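PDB 6J3A: gamma-glutamyltranspeptidase from Streptomyces lincolnensis, which probably hydrolyses or transfers gamma-glutamyl or related groups, as an LmbA-like homologue of the gamma-glutamyltranspeptidases in the Ntn-hydrolase clan. Local coordinates for residues K193-E198 / G219-A224; C309-A314 / E351-S356. All coordinates share one frame; numbering follows the deposited sequence.

Contact 1: K193-E198 / G219-A224; sequences KRLLAE and GFIAEA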
loop_
_atom_site.group_PDB
_atom_site.type_symbol
_atom_site.label_atom_id
_atom_site.label_comp_id
_atom_site.label_asym_id
_atom_site.label_seq_id
_atom_site.Cartn_x
_atom_site.Cartn_y
_atom_site.Cartn_z
ATOM N N LYS A 193 -7.323 2.088 29.443
ATOM C CA LYS A 193 -7.799 3.343 30.007
ATOM C C LYS A 193 -7.510 3.421 31.498
ATOM O O LYS A 193 -7.012 4.435 31.985
ATOM C CB LYS A 193 -9.290 3.531 29.755
ATOM C CG LYS A 193 -9.617 4.003 28.352
ATOM C CD LYS A 193 -11.045 4.504 28.320
ATOM C CE LYS A 193 -11.557 4.743 26.917
ATOM N NZ LYS A 193 -13.041 4.815 26.982
ATOM N N ARG A 194 -7.819 2.344 32.211
ATOM C CA ARG A 194 -7.550 2.288 33.638
ATOM C C ARG A 194 -6.046 2.404 33.894
ATOM O O ARG A 194 -5.605 3.226 34.710
ATOM C CB ARG A 194 -8.097 0.998 34.250
ATOM C CG ARG A 194 -8.013 1.008 35.771
ATOM C CD ARG A 194 -8.567 -0.249 36.413
ATOM N NE ARG A 194 -8.127 -0.369 37.806
ATOM C CZ ARG A 194 -8.451 -1.372 38.621
ATOM N NH1 ARG A 194 -9.230 -2.370 38.199
ATOM N NH2 ARG A 194 -7.992 -1.377 39.870
ATOM N N LEU A 195 -5.279 1.582 33.182
ATOM C CA LEU A 195 -3.816 1.632 33.207
ATOM C C LEU A 195 -3.344 3.077 33.132
ATOM O O LEU A 195 -2.643 3.551 34.024
ATOM C CB LEU A 195 -3.229 0.823 32.043
ATOM C CG LEU A 195 -1.745 0.464 32.087
ATOM C CD1 LEU A 195 -1.436 -0.620 31.069
ATOM C CD2 LEU A 195 -0.851 1.654 31.807
ATOM N N LEU A 196 -3.762 3.768 32.074
ATOM C CA LEU A 196 -3.404 5.164 31.859
ATOM C C LEU A 196 -3.872 6.089 32.975
ATOM O O LEU A 196 -3.126 6.966 33.400
ATOM C CB LEU A 196 -3.993 5.660 30.547
ATOM C CG LEU A 196 -3.409 5.089 29.261
ATOM C CD1 LEU A 196 -4.286 5.542 28.101
ATOM C CD2 LEU A 196 -1.973 5.546 29.058
ATOM N N ALA A 197 -5.108 5.906 33.428
ATOM C CA ALA A 197 -5.656 6.743 34.499
ATOM C C ALA A 197 -4.765 6.695 35.741
ATOM O O ALA A 197 -4.357 7.741 36.263
ATOM C CB ALA A 197 -7.078 6.324 34.848
ATOM N N GLU A 198 -4.423 5.482 36.173
ATOM C CA GLU A 198 -3.664 5.307 37.411
ATOM C C GLU A 198 -2.146 5.419 37.286
ATOM O O GLU A 198 -1.448 5.196 38.266
ATOM C CB GLU A 198 -4.058 4.013 38.135
ATOM C CG GLU A 198 -3.660 2.708 37.471
ATOM C CD GLU A 198 -3.756 1.542 38.445
ATOM O OE1 GLU A 198 -2.874 1.431 39.333
ATOM O OE2 GLU A 198 -4.720 0.751 38.332
ATOM N N GLY A 219 0.170 -4.942 39.894
ATOM C CA GLY A 219 -1.122 -4.258 40.024
ATOM C C GLY A 219 -2.310 -5.091 39.577
ATOM O O GLY A 219 -2.262 -6.324 39.566
ATOM N N PHE A 220 -3.380 -4.401 39.195
ATOM C CA PHE A 220 -4.651 -5.059 38.879
ATOM C C PHE A 220 -4.546 -6.089 37.739
ATOM O O PHE A 220 -5.273 -7.085 37.725
ATOM C CB PHE A 220 -5.753 -4.016 38.615
ATOM C CG PHE A 220 -5.770 -3.452 37.211
ATOM C CD1 PHE A 220 -4.989 -2.350 36.870
ATOM C CD2 PHE A 220 -6.609 -4.001 36.238
ATOM C CE1 PHE A 220 -5.022 -1.830 35.579
ATOM C CE2 PHE A 220 -6.651 -3.483 34.949
ATOM C CZ PHE A 220 -5.856 -2.399 34.619
ATOM N N ILE A 221 -3.632 -5.847 36.805
ATOM C CA ILE A 221 -3.431 -6.751 35.674
ATOM C C ILE A 221 -2.852 -8.073 36.153
ATOM O O ILE A 221 -3.397 -9.131 35.866
ATOM C CB ILE A 221 -2.519 -6.117 34.596
ATOM C CG1 ILE A 221 -3.251 -4.961 33.916
ATOM C CG2 ILE A 221 -2.101 -7.142 33.542
ATOM C CD1 ILE A 221 -2.388 -4.158 32.963
ATOM N N ALA A 222 -1.738 -7.995 36.868
ATOM C CA ALA A 222 -1.086 -9.172 37.451
ATOM C C ALA A 222 -2.042 -10.021 38.281
ATOM O O ALA A 222 -2.103 -11.239 38.112
ATOM C CB ALA A 222 0.084 -8.741 38.317
ATOM N N GLU A 223 -2.770 -9.368 39.182
ATOM C CA GLU A 223 -3.778 -10.039 40.007
ATOM C C GLU A 223 -4.707 -10.909 39.167
ATOM O O GLU A 223 -4.896 -12.088 39.463
ATOM C CB GLU A 223 -4.584 -9.007 40.802
ATOM C CG GLU A 223 -3.818 -8.474 42.007
ATOM C CD GLU A 223 -4.411 -7.212 42.619
ATOM O OE1 GLU A 223 -5.493 -6.745 42.186
ATOM O OE2 GLU A 223 -3.772 -6.679 43.551
ATOM N N ALA A 224 -5.249 -10.321 38.108
ATOM C CA ALA A 224 -6.173 -11.015 37.208
ATOM C C ALA A 224 -5.535 -12.172 36.426
ATOM O O ALA A 224 -6.159 -13.216 36.210
ATOM C CB ALA A 224 -6.788 -10.015 36.242
#
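Glu198 OE2 is approached by two groups: the ring of Phe220, whose CD1 lies 3.4 Å away on the neighbouring helix, and Arg194 NE, one turn back on its own helix. Arg194 NE and Glu198 OE2, 3.6 Å apart, form a long salt bridge, which probably steadies the arginine by charge more than by a firm bond. Arg194 makes the main contact. With CG anti to the backbone N (chi1 -172°) and the chain extended through to NE, its methylenes and guanidinium run over one face of Phe220. CD sits almost above the ring centre, 3.9 Å from the centroid, and Phe220 CG lies below the middle of the guanidinium. The two planes are only 8° apart, a flat stack in which CD makes a CH-pi contact and CZ, 4.1 Å from the centroid, a cation-pi contact. An arginine suits this place because its chain supplies both the greasy length and the flat cation. The opposite ring face is backed by CG1 of Ile221, the next residue in the chain. An alanine in place of Phe220 would probably leave the guanidinium without its aromatic support, free to swing into solvent, and bare Ile221. Deeper in, Leu195 and Ile221 meet through their CD1 methyls at 4.1 Å, the branched apolar pair suiting the buried side. The segment axes come no nearer than 12.3 Å and run at 140°, so long side chains have to span the gap. Gly219 is the N-cap of the second helix, and its O accepts a bond from Glu223 N. Helix 205-217 connects the two and touches both, Val215 meeting Glu198 and Phe220, while helix 127-140 packs against Leu195 and the loop residue Leu452 against Phe220 and Ile221.

Contact 2: C309-A314 / E351-S356; sequences CKLAMA and ELRPGS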
loop_
_atom_site.group_PDB
_atom_site.type_symbol
_atom_site.label_atom_id
_atom_site.label_comp_id
_atom_site.label_asym_id
_atom_site.label_seq_id
_atom_site.Cartn_x
_atom_site.Cartn_y
_atom_site.Cartn_z
ATOM N N CYS A 309 19.216 -25.787 5.068
ATOM C CA CYS A 309 18.206 -25.511 6.090
ATOM C C CYS A 309 17.934 -26.709 7.015
ATOM O O CYS A 309 17.873 -26.542 8.238
ATOM C CB CYS A 309 16.914 -25.054 5.436
ATOM S SG CYS A 309 15.575 -24.808 6.614
ATOM N N LYS A 310 17.784 -27.901 6.432
ATOM C CA LYS A 310 17.623 -29.141 7.218
ATOM C C LYS A 310 18.752 -29.323 8.231
ATOM O O LYS A 310 18.505 -29.581 9.404
ATOM C CB LYS A 310 17.510 -30.377 6.298
ATOM C CG LYS A 310 16.068 -30.694 5.893
ATOM C CD LYS A 310 15.832 -30.771 4.393
ATOM C CE LYS A 310 15.648 -32.179 3.887
ATOM N NZ LYS A 310 15.136 -32.152 2.487
ATOM N N LEU A 311 19.985 -29.152 7.776
ATOM C CA LEU A 311 21.150 -29.317 8.635
ATOM C C LEU A 311 21.211 -28.243 9.715
ATOM O O LEU A 311 21.625 -28.524 10.833
ATOM C CB LEU A 311 22.438 -29.302 7.807
ATOM C CG LEU A 311 22.590 -30.377 6.721
ATOM C CD1 LEU A 311 23.804 -30.085 5.857
ATOM C CD2 LEU A 311 22.691 -31.771 7.318
ATOM N N ALA A 312 20.817 -27.016 9.387
ATOM C CA ALA A 312 20.808 -25.940 10.387
ATOM C C ALA A 312 19.705 -26.162 11.414
ATOM O O ALA A 312 19.901 -25.876 12.587
ATOM C CB ALA A 312 20.663 -24.574 9.733
ATOM N N MET A 313 18.560 -26.679 10.971
ATOM C CA MET A 313 17.427 -26.961 11.864
ATOM C C MET A 313 17.721 -28.088 12.848
ATOM O O MET A 313 17.322 -28.043 14.008
ATOM C CB MET A 313 16.178 -27.288 11.043
ATOM C CG MET A 313 15.552 -26.071 10.381
ATOM S SD MET A 313 15.041 -24.753 11.519
ATOM C CE MET A 313 13.269 -24.884 11.375
ATOM N N ALA A 314 18.426 -29.099 12.367
ATOM C CA ALA A 314 18.905 -30.196 13.197
ATOM C C ALA A 314 19.741 -29.684 14.350
ATOM O O ALA A 314 19.590 -30.131 15.486
ATOM C CB ALA A 314 19.723 -31.158 12.351
ATOM N N GLU A 351 16.496 -37.314 6.819
ATOM C CA GLU A 351 17.069 -37.646 8.114
ATOM C C GLU A 351 17.365 -36.353 8.862
ATOM O O GLU A 351 17.738 -35.337 8.254
ATOM C CB GLU A 351 18.368 -38.441 7.918
ATOM C CG GLU A 351 18.190 -39.941 7.679
ATOM C CD GLU A 351 17.579 -40.281 6.325
ATOM O OE1 GLU A 351 18.139 -39.868 5.284
ATOM O OE2 GLU A 351 16.536 -40.973 6.295
ATOM N N LEU A 352 17.188 -36.388 10.178
ATOM C CA LEU A 352 17.610 -35.288 11.033
ATOM C C LEU A 352 19.065 -35.542 11.425
ATOM O O LEU A 352 19.360 -36.560 12.044
ATOM C CB LEU A 352 16.724 -35.200 12.272
ATOM C CG LEU A 352 16.905 -33.936 13.113
ATOM C CD1 LEU A 352 16.377 -32.732 12.350
ATOM C CD2 LEU A 352 16.190 -34.066 14.450
ATOM N N ARG A 353 19.963 -34.627 11.058
ATOM C CA ARG A 353 21.412 -34.852 11.191
ATOM C C ARG A 353 22.109 -33.701 11.912
ATOM O O ARG A 353 22.748 -32.871 11.261
ATOM C CB ARG A 353 22.045 -35.026 9.808
ATOM C CG ARG A 353 21.559 -36.256 9.052
ATOM C CD ARG A 353 21.295 -35.937 7.590
ATOM N NE ARG A 353 22.475 -36.105 6.744
ATOM C CZ ARG A 353 22.792 -35.366 5.672
ATOM N NH1 ARG A 353 22.054 -34.335 5.271
ATOM N NH2 ARG A 353 23.892 -35.657 4.987
ATOM N N PRO A 354 22.006 -33.650 13.254
ATOM C CA PRO A 354 22.709 -32.598 13.979
ATOM C C PRO A 354 24.191 -32.894 14.034
ATOM O O PRO A 354 24.593 -34.056 14.031
ATOM C CB PRO A 354 22.105 -32.658 15.388
ATOM C CG PRO A 354 21.531 -34.023 15.519
ATOM C CD PRO A 354 21.462 -34.672 14.162
ATOM N N GLY A 355 24.989 -31.841 14.087
ATOM C CA GLY A 355 26.431 -31.981 14.112
ATOM C C GLY A 355 26.996 -31.965 15.511
ATOM O O GLY A 355 26.257 -31.936 16.506
ATOM N N SER A 356 28.328 -31.956 15.545
ATOM C CA SER A 356 29.121 -32.078 16.756
ATOM C C SER A 356 30.069 -30.881 16.988
ATOM O O SER A 356 31.298 -31.041 16.940
ATOM C CB SER A 356 29.900 -33.402 16.713
ATOM O OG SER A 356 29.082 -34.461 17.176
HETATM O O HOH W 1 19.057 -32.404 9.092
#
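Arg353 curls round Leu311 where an irregular, extended loop is laid along helix 299-319 of an enzyme of the Ntn-hydrolase clan, whose fold is an alpha-beta-beta-alpha sandwich. From the backbone, Arg353 CB starts 4.1 Å from the Leu311 CD2 methyl. CG then swings wide of that methyl, and the bends at chi2 (137°) and chi3 (89°) turn CD and NE back round it. CZ returns to 4.0 Å from CD2, and NH1 ends tightly against the same methyl at 3.3 Å. The guanidinium meets the leucine obliquely, by van der Waals contact alone. Its polar needs are met by other groups: NH2 is hydrogen-bonded to Leu343 O, which probably holds the bent chain in place. An arginine suits this position because its long, flexible chain can bend past the leucine methyl and still bring NH2 to the Leu343 carbonyl.

One turn further along the helix, Ala314 points its CB at the loop backbone, 3.5 Å from both Arg353 C and Pro354 N. Alanine suits the place, since a larger side chain would probably push the loop backbone away. Leu352 completes this patch: with CG anti to the backbone N (chi1 -169°), its CD1 methyl is carried to 3.7 Å from Ala314 CB, and it also touches Pro544. Pro354 suits an extended loop, since its ring narrows the backbone's freedom and offers a carbon surface to the helix. Just beyond it, Gly355 is held at both ends of its backbone, N to Asp315 OD1 and O to Trp319 NE1, so the loop stays with the helix.

A water bridges what the side chains do not. It accepts from Arg353 N at 3.1 Å and donates weakly to Glu351 O and to the helix carbonyl Lys310 O, the last at 2.9 Å.

Contacts 1 and 2 sit on opposite sides of the chain's centre, their own centres 46 Å apart and their nearest atoms about 32 Å apart, so neither touches the other. They lie about 26 and 22 Å from that centre, and both belong to the gamma-glutamyltranspeptidase part of the chain, contact 1 being complete before contact 2 begins in the sequence. Contact 1 joins two helices through a cation-pi stack of arginine on phenylalanine bordering solvent; contact 2 fixes a loop to a helix by close carbon packing and a water. Neither holds a ligand, and both are probably local joins between outer elements of the fold.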